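Beta-phosphoglucomutase (Bacteroides vulgatus, PDB 3DV9) probably interconverts beta-glucose 1-phosphate and glucose 6-phosphate as a magnesium-dependent phosphomutase of the haloacid dehalogenase (HAD) superfamily. Local coordinates at residues Glu7-Asn10 against Asn11-Thr15; Arg79-Gly82 against His83-Glu87; Leu114-Leu117 against Thr118-Ser122; Tyr163-Asn167 against Pro168-Leu172; Gly211-His214 against Asp215-Leu219. All blocks are in the same frame, centred on the assembly; numbering follows the deposited sequence. Where two conformers were deposited one is given.

Contact 1: residues Glu7-Asn10 against Asn11-Thr15; sequences EAIN and NYLHT
Leu13 packs back onto the turn of helix that begins at Ile9, and its side chain can be followed outward atom by atom. CB rests near the carbonyl oxygens of Ile9 and Asn10. With CG anti to the carbonyl carbon (chi1 -63°), the chain folds back over the preceding turn, and CG comes to 3.2 Å from Ile9 O, the same oxygen that takes the backbone bond from Leu13 N at 2.9 Å. At the tip, CD1 meets Ile9 CG2 at 4.0 Å, the two side chains running alongside each other, and Asn10 OD1 at 3.9 Å. These i to i+3 and i to i+4 contacts belong to the amphipathic N-terminal helix 2-16, whose buried face, with Ala8 and Ile9 on Phe204 and Tyr12 OH bonded to Gly202 O, lies against the core domain. On the exposed face Glu7 and Asn11 are one turn apart, their carboxylate and amide planes 48° apart. A water joins them, donating to Glu7 OE2 (2.7 Å) and accepting from Asn11 ND2 (3.1 Å).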
loop_
_atom_site.group_PDB
_atom_site.type_symbol
_atom_site.label_atom_id
_atom_site.label_comp_id
_atom_site.label_asym_id
_atom_site.label_seq_id
_atom_site.Cartn_x
_atom_site.Cartn_y
_atom_site.Cartn_z
ATOM N N GLU A 7 -10.242 -3.218 21.071
ATOM C CA GLU A 7 -11.492 -3.597 20.359
ATOM C C GLU A 7 -11.147 -4.115 18.948
ATOM O O GLU A 7 -11.544 -5.224 18.572
ATOM C CB GLU A 7 -12.470 -2.424 20.277
ATOM C CG GLU A 7 -13.709 -2.722 19.465
ATOM C CD GLU A 7 -14.487 -1.480 19.005
ATOM O OE1 GLU A 7 -13.898 -0.377 18.733
ATOM O OE2 GLU A 7 -15.736 -1.627 18.925
ATOM N N ALA A 8 -10.354 -3.341 18.202
ATOM C CA ALA A 8 -9.959 -3.737 16.860
ATOM C C ALA A 8 -9.209 -5.063 16.918
ATOM O O ALA A 8 -9.500 -5.964 16.150
ATOM C CB ALA A 8 -9.083 -2.653 16.213
ATOM N N ILE A 9 -8.236 -5.163 17.818
ATOM C CA ILE A 9 -7.437 -6.378 17.933
ATOM C C ILE A 9 -8.324 -7.582 18.233
ATOM O O ILE A 9 -8.221 -8.608 17.565
ATOM C CB ILE A 9 -6.288 -6.212 18.946
ATOM C CG1 ILE A 9 -5.273 -5.178 18.407
ATOM C CG2 ILE A 9 -5.549 -7.540 19.218
ATOM C CD1 ILE A 9 -4.433 -4.579 19.506
ATOM N N ASN A 10 -9.176 -7.450 19.248
ATOM C CA ASN A 10 -9.995 -8.579 19.669
ATOM C C ASN A 10 -11.005 -9.008 18.631
ATOM O O ASN A 10 -11.263 -10.209 18.479
ATOM C CB ASN A 10 -10.615 -8.332 21.036
ATOM C CG ASN A 10 -9.588 -8.422 22.136
ATOM O OD1 ASN A 10 -8.733 -9.345 22.140
ATOM N ND2 ASN A 10 -9.628 -7.471 23.066
ATOM N N ASN A 11 -11.583 -8.047 17.916
ATOM C CA ASN A 11 -12.463 -8.376 16.772
ATOM C C ASN A 11 -11.753 -9.186 15.663
ATOM O O ASN A 11 -12.297 -10.200 15.164
ATOM C CB ASN A 11 -13.093 -7.098 16.193
ATOM C CG ASN A 11 -14.234 -6.551 17.095
ATOM O OD1 ASN A 11 -14.816 -7.295 17.889
ATOM N ND2 ASN A 11 -14.551 -5.255 16.961
ATOM N N TYR A 12 -10.559 -8.723 15.277
ATOM C CA TYR A 12 -9.692 -9.446 14.362
ATOM C C TYR A 12 -9.385 -10.862 14.853
ATOM O O TYR A 12 -9.563 -11.822 14.104
ATOM C CB TYR A 12 -8.393 -8.670 14.091
ATOM C CG TYR A 12 -7.386 -9.465 13.318
ATOM C CD1 TYR A 12 -7.437 -9.511 11.922
ATOM C CD2 TYR A 12 -6.351 -10.131 13.970
ATOM C CE1 TYR A 12 -6.515 -10.231 11.204
ATOM C CE2 TYR A 12 -5.409 -10.872 13.260
ATOM C CZ TYR A 12 -5.504 -10.916 11.880
ATOM O OH TYR A 12 -4.610 -11.627 11.141
ATOM N N LEU A 13 -8.932 -11.002 16.097
ATOM C CA LEU A 13 -8.614 -12.323 16.637
ATOM C C LEU A 13 -9.826 -13.254 16.600
ATOM O O LEU A 13 -9.717 -14.411 16.165
ATOM C CB LEU A 13 -8.102 -12.216 18.063
ATOM C CG LEU A 13 -6.802 -11.438 18.224
ATOM C CD1 LEU A 13 -6.448 -11.412 19.724
ATOM C CD2 LEU A 13 -5.637 -11.989 17.380
ATOM N N HIS A 14 -10.975 -12.738 17.041
ATOM C CA HIS A 14 -12.216 -13.514 17.044
ATOM C C HIS A 14 -12.604 -13.980 15.634
ATOM O O HIS A 14 -12.917 -15.152 15.440
ATOM C CB HIS A 14 -13.363 -12.719 17.680
ATOM C CG HIS A 14 -14.646 -13.493 17.785
ATOM N ND1 HIS A 14 -14.790 -14.596 18.604
ATOM C CD2 HIS A 14 -15.836 -13.335 17.157
ATOM C CE1 HIS A 14 -16.014 -15.078 18.479
ATOM N NE2 HIS A 14 -16.669 -14.333 17.606
ATOM N N THR A 15 -12.564 -13.083 14.644
ATOM C CA THR A 15 -13.076 -13.460 13.318
ATOM C C THR A 15 -12.143 -14.429 12.566
ATOM O O THR A 15 -12.592 -15.175 11.683
ATOM C CB THR A 15 -13.507 -12.226 12.465
ATOM O OG1 THR A 15 -12.383 -11.417 12.214
ATOM C CG2 THR A 15 -14.542 -11.383 13.207
HETATM O O HOH W 1 -16.844 -4.041 18.629
#

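Contact 2: residues Arg79-Gly82 against His83-Glu87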
loop_
_atom_site.group_PDB
_atom_site.type_symbol
_atom_site.label_atom_id
_atom_site.label_comp_id
_atom_site.label_asym_id
_atom_site.label_seq_id
_atom_site.Cartn_x
_atom_site.Cartn_y
_atom_site.Cartn_z
ATOM N N ARG A 79 -15.009 0.322 -20.718
ATOM C CA ARG A 79 -16.146 1.211 -20.587
ATOM C C ARG A 79 -16.277 2.233 -21.716
ATOM O O ARG A 79 -17.394 2.614 -22.061
ATOM C CB ARG A 79 -16.161 1.886 -19.218
ATOM C CG ARG A 79 -15.393 3.163 -19.120
ATOM C CD ARG A 79 -15.350 3.606 -17.696
ATOM N NE ARG A 79 -14.512 4.790 -17.542
ATOM C CZ ARG A 79 -13.877 5.112 -16.427
ATOM N NH1 ARG A 79 -13.964 4.319 -15.370
ATOM N NH2 ARG A 79 -13.134 6.213 -16.391
ATOM N N GLU A 80 -15.153 2.656 -22.296
ATOM C CA GLU A 80 -15.161 3.663 -23.364
ATOM C C GLU A 80 -15.298 3.042 -24.749
ATOM O O GLU A 80 -15.876 3.659 -25.650
ATOM C CB GLU A 80 -13.908 4.533 -23.310
ATOM C CG GLU A 80 -13.850 5.464 -22.114
ATOM C CD GLU A 80 -12.807 6.561 -22.252
ATOM O OE1 GLU A 80 -12.122 6.632 -23.310
ATOM O OE2 GLU A 80 -12.708 7.384 -21.319
ATOM N N ARG A 81 -14.787 1.816 -24.897
ATOM C CA ARG A 81 -14.635 1.146 -26.193
ATOM C C ARG A 81 -15.307 -0.225 -26.235
ATOM O O ARG A 81 -15.442 -0.814 -27.303
ATOM C CB ARG A 81 -13.147 0.968 -26.521
ATOM C CG ARG A 81 -12.348 2.261 -26.558
ATOM C CD ARG A 81 -10.976 2.056 -27.205
ATOM N NE ARG A 81 -10.122 1.124 -26.454
ATOM C CZ ARG A 81 -8.900 0.755 -26.835
ATOM N NH1 ARG A 81 -8.377 1.228 -27.962
ATOM N NH2 ARG A 81 -8.212 -0.104 -26.107
ATOM N N GLY A 82 -15.678 -0.743 -25.059
ATOM C CA GLY A 82 -16.364 -2.038 -24.948
ATOM C C GLY A 82 -15.486 -3.271 -25.101
ATOM O O GLY A 82 -16.000 -4.383 -25.260
ATOM N N HIS A 83 -14.166 -3.067 -25.076
ATOM C CA HIS A 83 -13.187 -4.154 -25.146
ATOM C C HIS A 83 -11.918 -3.792 -24.376
ATOM O O HIS A 83 -11.627 -2.610 -24.157
ATOM C CB HIS A 83 -12.838 -4.534 -26.609
ATOM C CG HIS A 83 -12.241 -3.418 -27.416
ATOM N ND1 HIS A 83 -10.926 -3.021 -27.288
ATOM C CD2 HIS A 83 -12.769 -2.641 -28.396
ATOM C CE1 HIS A 83 -10.679 -2.029 -28.125
ATOM N NE2 HIS A 83 -11.780 -1.778 -28.809
ATOM N N ASP A 84 -11.166 -4.812 -23.972
ATOM C CA ASP A 84 -9.839 -4.601 -23.394
ATOM C C ASP A 84 -8.884 -3.959 -24.398
ATOM O O ASP A 84 -9.088 -4.056 -25.623
ATOM C CB ASP A 84 -9.238 -5.925 -22.905
ATOM C CG ASP A 84 -9.974 -6.495 -21.712
ATOM O OD1 ASP A 84 -10.722 -5.732 -21.074
ATOM O OD2 ASP A 84 -9.808 -7.702 -21.414
ATOM N N ALA A 85 -7.852 -3.302 -23.861
ATOM C CA ALA A 85 -6.719 -2.797 -24.645
ATOM C C ALA A 85 -5.828 -3.952 -25.094
ATOM O O ALA A 85 -5.827 -5.031 -24.487
ATOM C CB ALA A 85 -5.899 -1.771 -23.831
ATOM N N THR A 86 -5.080 -3.720 -26.168
ATOM C CA THR A 86 -4.145 -4.697 -26.694
ATOM C C THR A 86 -2.859 -4.644 -25.889
ATOM O O THR A 86 -2.616 -3.664 -25.158
ATOM C CB THR A 86 -3.831 -4.416 -28.185
ATOM O OG1 THR A 86 -3.251 -3.104 -28.338
ATOM C CG2 THR A 86 -5.113 -4.512 -29.037
ATOM N N GLU A 87 -2.030 -5.683 -26.017
ATOM C CA GLU A 87 -0.730 -5.684 -25.365
ATOM C C GLU A 87 0.098 -4.470 -25.803
ATOM O O GLU A 87 0.735 -3.819 -24.970
ATOM C CB GLU A 87 0.029 -6.989 -25.637
ATOM C CG GLU A 87 0.875 -7.454 -24.458
ATOM C CD GLU A 87 1.846 -6.390 -23.977
ATOM O OE1 GLU A 87 1.603 -5.799 -22.896
ATOM O OE2 GLU A 87 2.835 -6.125 -24.700
#
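The chain leaves helix 69-81 at Gly82, whose positive phi (77°) ends the helical run, and continues extended from His83 through Thr86, letting Arg81 and His83 meet across the turn. His83 swings its ring back over Arg81, with CG placed between the backbone N and the carbonyl carbon (chi1 60°). Arg81 CB lies over one ring face in a CH-pi contact, 4.1 Å from the centroid of the His83 ring. Farther out the roles reverse: His83 CE1 sits over the centre of the guanidinium, 3.5 Å from Arg81 CZ, with the two planes 41° apart. This turn links two helices of the alpha-helical part, and Thr86 is the N-cap of the next, 87-101. Arg81 bends at chi3, and NH2 reaches Ala85 CA edge-on at 3.4 Å; the guanidinium is also held by Ser77 and by a salt bridge to Glu89. The ring's rotation is fixed by a nearly straight bond from His83 ND1 to Asp84 O, 2.7 Å long, in the ring plane though above the carbonyl plane.

Contact 3: residues Leu114-Leu117 against Thr118-Ser122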
loop_
_atom_site.group_PDB
_atom_site.type_symbol
_atom_site.label_atom_id
_atom_site.label_comp_id
_atom_site.label_asym_id
_atom_site.label_seq_id
_atom_site.Cartn_x
_atom_site.Cartn_y
_atom_site.Cartn_z
ATOM N N LEU A 114 10.018 7.780 8.288
ATOM C CA LEU A 114 11.366 7.364 8.727
ATOM C C LEU A 114 11.383 7.136 10.241
ATOM O O LEU A 114 11.976 6.149 10.705
ATOM C CB LEU A 114 12.391 8.419 8.297
ATOM C CG LEU A 114 13.798 8.185 8.853
ATOM C CD1 LEU A 114 14.349 6.874 8.408
ATOM C CD2 LEU A 114 14.686 9.320 8.340
ATOM N N GLU A 115 10.724 8.012 10.999
ATOM C CA GLU A 115 10.683 7.851 12.437
ATOM C C GLU A 115 10.017 6.537 12.863
ATOM O O GLU A 115 10.533 5.808 13.725
ATOM C CB GLU A 115 10.000 9.013 13.106
ATOM C CG GLU A 115 10.036 8.866 14.641
ATOM C CD GLU A 115 9.507 10.113 15.341
ATOM O OE1 GLU A 115 9.337 11.163 14.674
ATOM O OE2 GLU A 115 9.269 10.052 16.554
ATOM N N VAL A 116 8.846 6.232 12.322
ATOM C CA VAL A 116 8.190 4.978 12.704
ATOM C C VAL A 116 8.976 3.718 12.282
ATOM O O VAL A 116 9.034 2.758 13.052
ATOM C CB VAL A 116 6.684 4.932 12.306
ATOM C CG1 VAL A 116 6.499 4.573 10.793
ATOM C CG2 VAL A 116 5.931 3.990 13.232
ATOM N N LEU A 117 9.616 3.749 11.119
ATOM C CA LEU A 117 10.435 2.620 10.626
ATOM C C LEU A 117 11.622 2.402 11.554
ATOM O O LEU A 117 12.005 1.267 11.840
ATOM C CB LEU A 117 10.924 2.891 9.206
ATOM C CG LEU A 117 9.797 2.719 8.177
ATOM C CD1 LEU A 117 10.180 3.360 6.825
ATOM C CD2 LEU A 117 9.408 1.210 8.069
ATOM N N THR A 118 12.199 3.484 12.054
ATOM C CA THR A 118 13.359 3.350 12.969
ATOM C C THR A 118 12.927 2.718 14.297
ATOM O O THR A 118 13.691 1.925 14.876
ATOM C CB THR A 118 14.119 4.701 13.176
ATOM O OG1 THR A 118 13.319 5.603 13.955
ATOM C CG2 THR A 118 14.435 5.346 11.846
ATOM N N LYS A 119 11.698 3.033 14.751
ATOM C CA LYS A 119 11.189 2.468 16.016
ATOM C C LYS A 119 10.976 0.971 15.785
ATOM O O LYS A 119 11.364 0.137 16.619
ATOM C CB LYS A 119 9.814 3.063 16.342
ATOM C CG LYS A 119 9.877 4.505 16.848
ATOM C CD LYS A 119 8.467 5.002 17.044
ATOM C CE LYS A 119 8.456 6.449 17.369
ATOM N NZ LYS A 119 7.032 6.961 17.497
ATOM N N ILE A 120 10.379 0.656 14.645
ATOM C CA ILE A 120 10.025 -0.754 14.287
ATOM C C ILE A 120 11.309 -1.591 14.182
ATOM O O ILE A 120 11.399 -2.684 14.745
ATOM C CB ILE A 120 9.160 -0.817 12.968
ATOM C CG1 ILE A 120 7.755 -0.273 13.281
ATOM C CG2 ILE A 120 9.043 -2.259 12.401
ATOM C CD1 ILE A 120 6.910 0.152 12.024
ATOM N N LYS A 121 12.283 -1.084 13.455
ATOM C CA LYS A 121 13.598 -1.758 13.322
ATOM C C LYS A 121 14.276 -1.937 14.700
ATOM O O LYS A 121 14.801 -3.016 14.994
ATOM C CB LYS A 121 14.474 -1.025 12.273
ATOM C CG LYS A 121 15.660 -1.771 11.682
ATOM C CD LYS A 121 15.214 -2.676 10.505
ATOM C CE LYS A 121 16.348 -3.620 10.146
ATOM N NZ LYS A 121 16.386 -3.890 8.678
ATOM N N SER A 122 14.224 -0.918 15.553
ATOM C CA SER A 122 14.817 -0.948 16.892
ATOM C C SER A 122 14.215 -2.061 17.766
ATOM O O SER A 122 14.904 -2.665 18.627
ATOM C CB SER A 122 14.599 0.398 17.595
ATOM O OG SER A 122 15.271 0.419 18.847
HETATM O O HOH W 2 6.971 9.698 18.494
#
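One turn of an alpha-helix packing on the next makes up this contact, within helix 113-122 of the HAD Rossmann-like domain, which leads into strand 126-130 of the parallel sheet. Its inner face is apolar: Val116 and Ile120 run alongside each other in the same direction, with CG2 of Val116 4.1 Å from CD1 of Ile120. Trp237 of helix 230-244 touches both, while Ile120 and Leu117 reach Phe28 on strand 25-29. On the more exposed side, the extended chains of Glu115 and Lys119 cross. Lys119 holds CG anti to its carbonyl carbon (chi1 -75°), which lays CG 3.4 Å from Glu115 O. The salt bridge between the two is long, 3.9 Å from OE2 of Glu115 to NZ of Lys119. NZ has further partners in Asn234 and Glu238, so the long pair with Glu115 is one of several polar contacts it makes. A water bridges the gap, donating to Glu115 OE2 at 3.0 Å and accepting from Lys119 NZ at 2.9 Å.

Contact 4: residues Tyr163-Asn167 against Pro168-Leu172. With PO4 (phosphate ion), chain C.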
loop_
_atom_site.group_PDB
_atom_site.type_symbol
_atom_site.label_atom_id
_atom_site.label_comp_id
_atom_site.label_asym_id
_atom_site.label_seq_id
_atom_site.Cartn_x
_atom_site.Cartn_y
_atom_site.Cartn_z
ATOM N N TYR A 163 -0.668 -11.040 -9.945
ATOM C CA TYR A 163 -1.874 -10.264 -9.682
ATOM C C TYR A 163 -1.591 -9.226 -8.614
ATOM O O TYR A 163 -0.950 -9.549 -7.610
ATOM C CB TYR A 163 -3.025 -11.197 -9.264
ATOM C CG TYR A 163 -3.379 -12.258 -10.297
ATOM C CD1 TYR A 163 -4.216 -11.956 -11.375
ATOM C CD2 TYR A 163 -2.886 -13.563 -10.194
ATOM C CE1 TYR A 163 -4.549 -12.925 -12.334
ATOM C CE2 TYR A 163 -3.213 -14.540 -11.143
ATOM C CZ TYR A 163 -4.047 -14.218 -12.216
ATOM O OH TYR A 163 -4.374 -15.179 -13.170
ATOM N N GLY A 164 -2.031 -7.983 -8.843
ATOM C CA GLY A 164 -1.877 -6.888 -7.876
ATOM C C GLY A 164 -3.109 -6.572 -7.032
ATOM O O GLY A 164 -4.143 -7.211 -7.135
ATOM N N LYS A 165 -2.978 -5.586 -6.151
ATOM C CA LYS A 165 -4.116 -5.111 -5.379
ATOM C C LYS A 165 -5.293 -4.870 -6.343
ATOM O O LYS A 165 -5.066 -4.376 -7.449
ATOM C CB LYS A 165 -3.674 -3.863 -4.599
ATOM C CG LYS A 165 -2.544 -4.182 -3.574
ATOM C CD LYS A 165 -1.699 -2.889 -3.269
ATOM C CE LYS A 165 -0.392 -3.265 -2.569
ATOM N NZ LYS A 165 0.335 -2.086 -1.982
ATOM N N PRO A 166 -6.545 -5.244 -5.945
ATOM C CA PRO A 166 -6.935 -5.672 -4.612
ATOM C C PRO A 166 -6.790 -7.191 -4.366
ATOM O O PRO A 166 -7.229 -7.677 -3.356
ATOM C CB PRO A 166 -8.418 -5.288 -4.565
ATOM C CG PRO A 166 -8.887 -5.551 -5.974
ATOM C CD PRO A 166 -7.714 -5.191 -6.861
ATOM N N ASN A 167 -6.163 -7.912 -5.293
ATOM C CA ASN A 167 -5.865 -9.332 -5.037
ATOM C C ASN A 167 -4.928 -9.381 -3.806
ATOM O O ASN A 167 -4.041 -8.493 -3.688
ATOM C CB ASN A 167 -5.189 -9.949 -6.256
ATOM C CG ASN A 167 -5.134 -11.488 -6.201
ATOM O OD1 ASN A 167 -4.509 -12.067 -5.297
ATOM N ND2 ASN A 167 -5.742 -12.159 -7.214
ATOM N N PRO A 168 -5.148 -10.339 -2.872
ATOM C CA PRO A 168 -4.263 -10.446 -1.697
ATOM C C PRO A 168 -2.841 -10.904 -2.037
ATOM O O PRO A 168 -2.000 -10.825 -1.167
ATOM C CB PRO A 168 -4.942 -11.511 -0.827
ATOM C CG PRO A 168 -5.749 -12.292 -1.743
ATOM C CD PRO A 168 -6.263 -11.306 -2.772
ATOM N N GLU A 169 -2.591 -11.344 -3.287
ATOM C CA GLU A 169 -1.274 -11.889 -3.706
ATOM C C GLU A 169 -0.026 -11.135 -3.214
ATOM O O GLU A 169 0.858 -11.760 -2.666
ATOM C CB GLU A 169 -1.211 -12.172 -5.232
ATOM C CG GLU A 169 0.069 -12.894 -5.707
ATOM C CD GLU A 169 0.179 -14.318 -5.166
ATOM O OE1 GLU A 169 -0.802 -14.827 -4.571
ATOM O OE2 GLU A 169 1.263 -14.916 -5.309
ATOM N N PRO A 170 0.048 -9.807 -3.408
ATOM C CA PRO A 170 1.247 -9.080 -2.952
ATOM C C PRO A 170 1.540 -9.304 -1.445
ATOM O O PRO A 170 2.722 -9.466 -1.025
ATOM C CB PRO A 170 0.889 -7.596 -3.237
ATOM C CG PRO A 170 -0.120 -7.636 -4.267
ATOM C CD PRO A 170 -0.915 -8.899 -4.085
ATOM N N TYR A 171 0.499 -9.233 -0.621
ATOM C CA TYR A 171 0.657 -9.423 0.826
ATOM C C TYR A 171 0.927 -10.875 1.195
ATOM O O TYR A 171 1.743 -11.158 2.054
ATOM C CB TYR A 171 -0.540 -8.829 1.600
ATOM C CG TYR A 171 -0.471 -7.337 1.546
ATOM C CD1 TYR A 171 0.594 -6.654 2.147
ATOM C CD2 TYR A 171 -1.430 -6.588 0.848
ATOM C CE1 TYR A 171 0.708 -5.261 2.054
ATOM C CE2 TYR A 171 -1.325 -5.143 0.783
ATOM C CZ TYR A 171 -0.250 -4.530 1.381
ATOM O OH TYR A 171 -0.085 -3.179 1.320
ATOM N N LEU A 172 0.248 -11.806 0.540
ATOM C CA LEU A 172 0.555 -13.224 0.750
ATOM C C LEU A 172 2.014 -13.527 0.404
ATOM O O LEU A 172 2.689 -14.350 1.088
ATOM C CB LEU A 172 -0.399 -14.092 -0.079
ATOM C CG LEU A 172 -1.886 -14.051 0.322
ATOM C CD1 LEU A 172 -2.782 -14.706 -0.747
ATOM C CD2 LEU A 172 -2.131 -14.595 1.724
HETATM P P PO4 C . 1.170 1.514 -4.046
HETATM O O1 PO4 C . 2.529 1.394 -3.386
HETATM O O2 PO4 C . 0.321 2.545 -3.355
HETATM O O3 PO4 C . 0.446 0.165 -4.035
HETATM O O4 PO4 C . 1.293 1.903 -5.514
HETATM O O HOH W 3 -3.806 -14.515 -4.742
#
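Lys165 and Tyr171 run obliquely across one another, the lysine coming from the loop and the tyrosine from the first turns of helix 169-178. The extended lysine chain carries CE past the ring, 4.0 Å from CE2 of Tyr171, and NZ of Lys165 stands 3.5 Å from Tyr171 OH. NZ forms salt bridges with Asp29 and Glu189 and a hydrogen bond with Val130 O; Tyr171 OH also bonds Glu189. Next to this pair Pro170 directs its ring at the loop: CD lies 3.2 Å from Asn167 O, and CG packs beside the backbone of Gly164 and Lys165. The loop itself is kinked by a cis peptide before Pro166. At the helix start Asn167 turns CG anti to the backbone N (chi1 -167°), which brings OD1 beside the first turn. There OD1 accepts from Glu169 N at 2.9 Å, in the carbonyl plane and on a lone pair, as a capping bond. A water donates both to this oxygen and to Glu169 OE1, tying the capping oxygen to the Glu169 carboxylate. Lys165 NZ donates to phosphate O3 at 3.0 Å, and Thr131 and the backbone N of Asp31 bind the same ion. The phosphate probably came from the crystallisation liquor, yet a lysine that bonds both it and Asp29, a magnesium ligand, is consistent with the conserved HAD lysine that offsets negative charge around the aspartate and a phosphoryl group.

Contact 5: residues Gly211-His214 against Asp215-Leu219; sequences GPLH and DNVLL
His214 caps helix 215-219 with its own ring, an N-cap in which a histidine nitrogen takes the place more often held by a serine, threonine or aspartate oxygen. The helix follows strand 204-208 of the Rossmann-like HAD core and precedes strand 225-227 at the sheet's edge. The close-packed side is apolar. Leu213 and Val217 cross with CD1 of Leu213 4.1 Å from CG1 of Val217, and both also touch Met63 of helix 58-63 and Pro192 at the start of helix 192-200, so this corner joins the core to a helix from the other part of the molecule. Beside it the backbone closes the turn, Val217 N donating to His214 O at 3.0 Å from well above the carbonyl plane. Nearby, Asp215 is held by Asn209, which bonds its OD1 and also Leu213 O.

The other side, where His214 and Asn216 are exposed, is built from two polar groups lying alongside each other. Ring and amide planes are 65° apart, and CE1 of His214 is 3.4 Å from CG of Asn216. Placing CG anti to the backbone N (chi1 -162°) brings the ring edge with ND1 up to the opening turn of the helix. There Asn216 N donates to His214 ND1, which is consistent with ND1 carrying no proton; the bond is 2.9 Å long, the donor tilted 16° from the ring plane.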
loop_
_atom_site.group_PDB
_atom_site.type_symbol
_atom_site.label_atom_id
_atom_site.label_comp_id
_atom_site.label_asym_id
_atom_site.label_seq_id
_atom_site.Cartn_x
_atom_site.Cartn_y
_atom_site.Cartn_z
ATOM N N GLY A 211 -4.469 10.829 1.495
ATOM C CA GLY A 211 -4.878 11.400 0.203
ATOM C C GLY A 211 -6.165 12.198 0.267
ATOM O O GLY A 211 -6.575 12.631 1.338
ATOM N N PRO A 212 -6.814 12.384 -0.889
ATOM C CA PRO A 212 -8.016 13.226 -1.060
ATOM C C PRO A 212 -9.366 12.530 -0.803
ATOM O O PRO A 212 -10.445 13.185 -0.858
ATOM C CB PRO A 212 -7.932 13.625 -2.525
ATOM C CG PRO A 212 -7.253 12.460 -3.197
ATOM C CD PRO A 212 -6.337 11.828 -2.172
ATOM N N LEU A 213 -9.317 11.210 -0.586
ATOM C CA LEU A 213 -10.532 10.398 -0.423
ATOM C C LEU A 213 -11.088 10.468 0.994
ATOM O O LEU A 213 -10.367 10.764 1.948
ATOM C CB LEU A 213 -10.274 8.923 -0.810
ATOM C CG LEU A 213 -9.653 8.719 -2.219
ATOM C CD1 LEU A 213 -9.449 7.205 -2.504
ATOM C CD2 LEU A 213 -10.468 9.381 -3.312
ATOM N N HIS A 214 -12.391 10.204 1.117
ATOM C CA HIS A 214 -13.034 10.150 2.440
ATOM C C HIS A 214 -12.580 8.928 3.229
ATOM O O HIS A 214 -12.369 7.864 2.633
ATOM C CB HIS A 214 -14.566 10.108 2.288
ATOM C CG HIS A 214 -15.311 10.473 3.547
ATOM N ND1 HIS A 214 -15.637 9.560 4.527
ATOM C CD2 HIS A 214 -15.834 11.651 3.948
ATOM C CE1 HIS A 214 -16.307 10.163 5.492
ATOM N NE2 HIS A 214 -16.427 11.443 5.174
ATOM N N ASP A 215 -12.440 9.081 4.546
ATOM C CA ASP A 215 -12.123 7.951 5.431
ATOM C C ASP A 215 -12.992 6.760 5.122
ATOM O O ASP A 215 -12.517 5.625 5.171
ATOM C CB ASP A 215 -12.288 8.292 6.916
ATOM C CG ASP A 215 -11.187 9.240 7.434
ATOM O OD1 ASP A 215 -10.169 9.460 6.716
ATOM O OD2 ASP A 215 -11.349 9.775 8.554
ATOM N N ASN A 216 -14.289 7.003 4.849
ATOM C CA ASN A 216 -15.197 5.853 4.622
ATOM C C ASN A 216 -14.777 4.910 3.494
ATOM O O ASN A 216 -15.057 3.709 3.531
ATOM C CB ASN A 216 -16.654 6.328 4.443
ATOM C CG ASN A 216 -17.240 6.927 5.730
ATOM O OD1 ASN A 216 -16.607 6.937 6.801
ATOM N ND2 ASN A 216 -18.458 7.462 5.621
ATOM N N VAL A 217 -14.075 5.439 2.505
ATOM C CA VAL A 217 -13.595 4.661 1.377
ATOM C C VAL A 217 -12.630 3.569 1.856
ATOM O O VAL A 217 -12.578 2.478 1.301
ATOM C CB VAL A 217 -12.907 5.618 0.352
ATOM C CG1 VAL A 217 -12.340 4.888 -0.789
ATOM C CG2 VAL A 217 -13.923 6.636 -0.181
ATOM N N LEU A 218 -11.894 3.886 2.917
ATOM C CA LEU A 218 -10.915 2.965 3.508
ATOM C C LEU A 218 -11.575 2.029 4.522
ATOM O O LEU A 218 -11.354 0.793 4.523
ATOM C CB LEU A 218 -9.802 3.777 4.175
ATOM C CG LEU A 218 -8.990 4.631 3.181
ATOM C CD1 LEU A 218 -7.908 5.457 3.926
ATOM C CD2 LEU A 218 -8.360 3.851 2.026
ATOM N N LEU A 219 -12.377 2.607 5.413
ATOM C CA LEU A 219 -13.111 1.839 6.397
ATOM C C LEU A 219 -14.016 0.776 5.755
ATOM O O LEU A 219 -14.145 -0.321 6.296
ATOM C CB LEU A 219 -13.969 2.773 7.256
ATOM C CG LEU A 219 -13.158 3.782 8.107
ATOM C CD1 LEU A 219 -14.086 4.797 8.712
ATOM C CD2 LEU A 219 -12.378 3.007 9.202
#

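How the contacts relate
Five local contacts, in series along the chain and none touching another, illustrate how short-range packing recurs near the active site and far from it. Contact 4 is the one at the site: the Lys165 side chain is about 6 Å from the magnesium bound by Asp29, Asp31, Glu65 and Asn190. In contact 5 the Leu218 side chain is about 9 Å from the metal, and in contact 3 that of Leu117 about 14 Å. Contacts 4 and 5 both lead into helices of the core, each with an N-terminal capping bond, their centres about 20 Å apart. Contacts 1 and 3 lie within single helices that each pack on helix 230-244. Contact 2 stands off from contact 4, centres about 23 Å and nearest atoms about 12 Å apart.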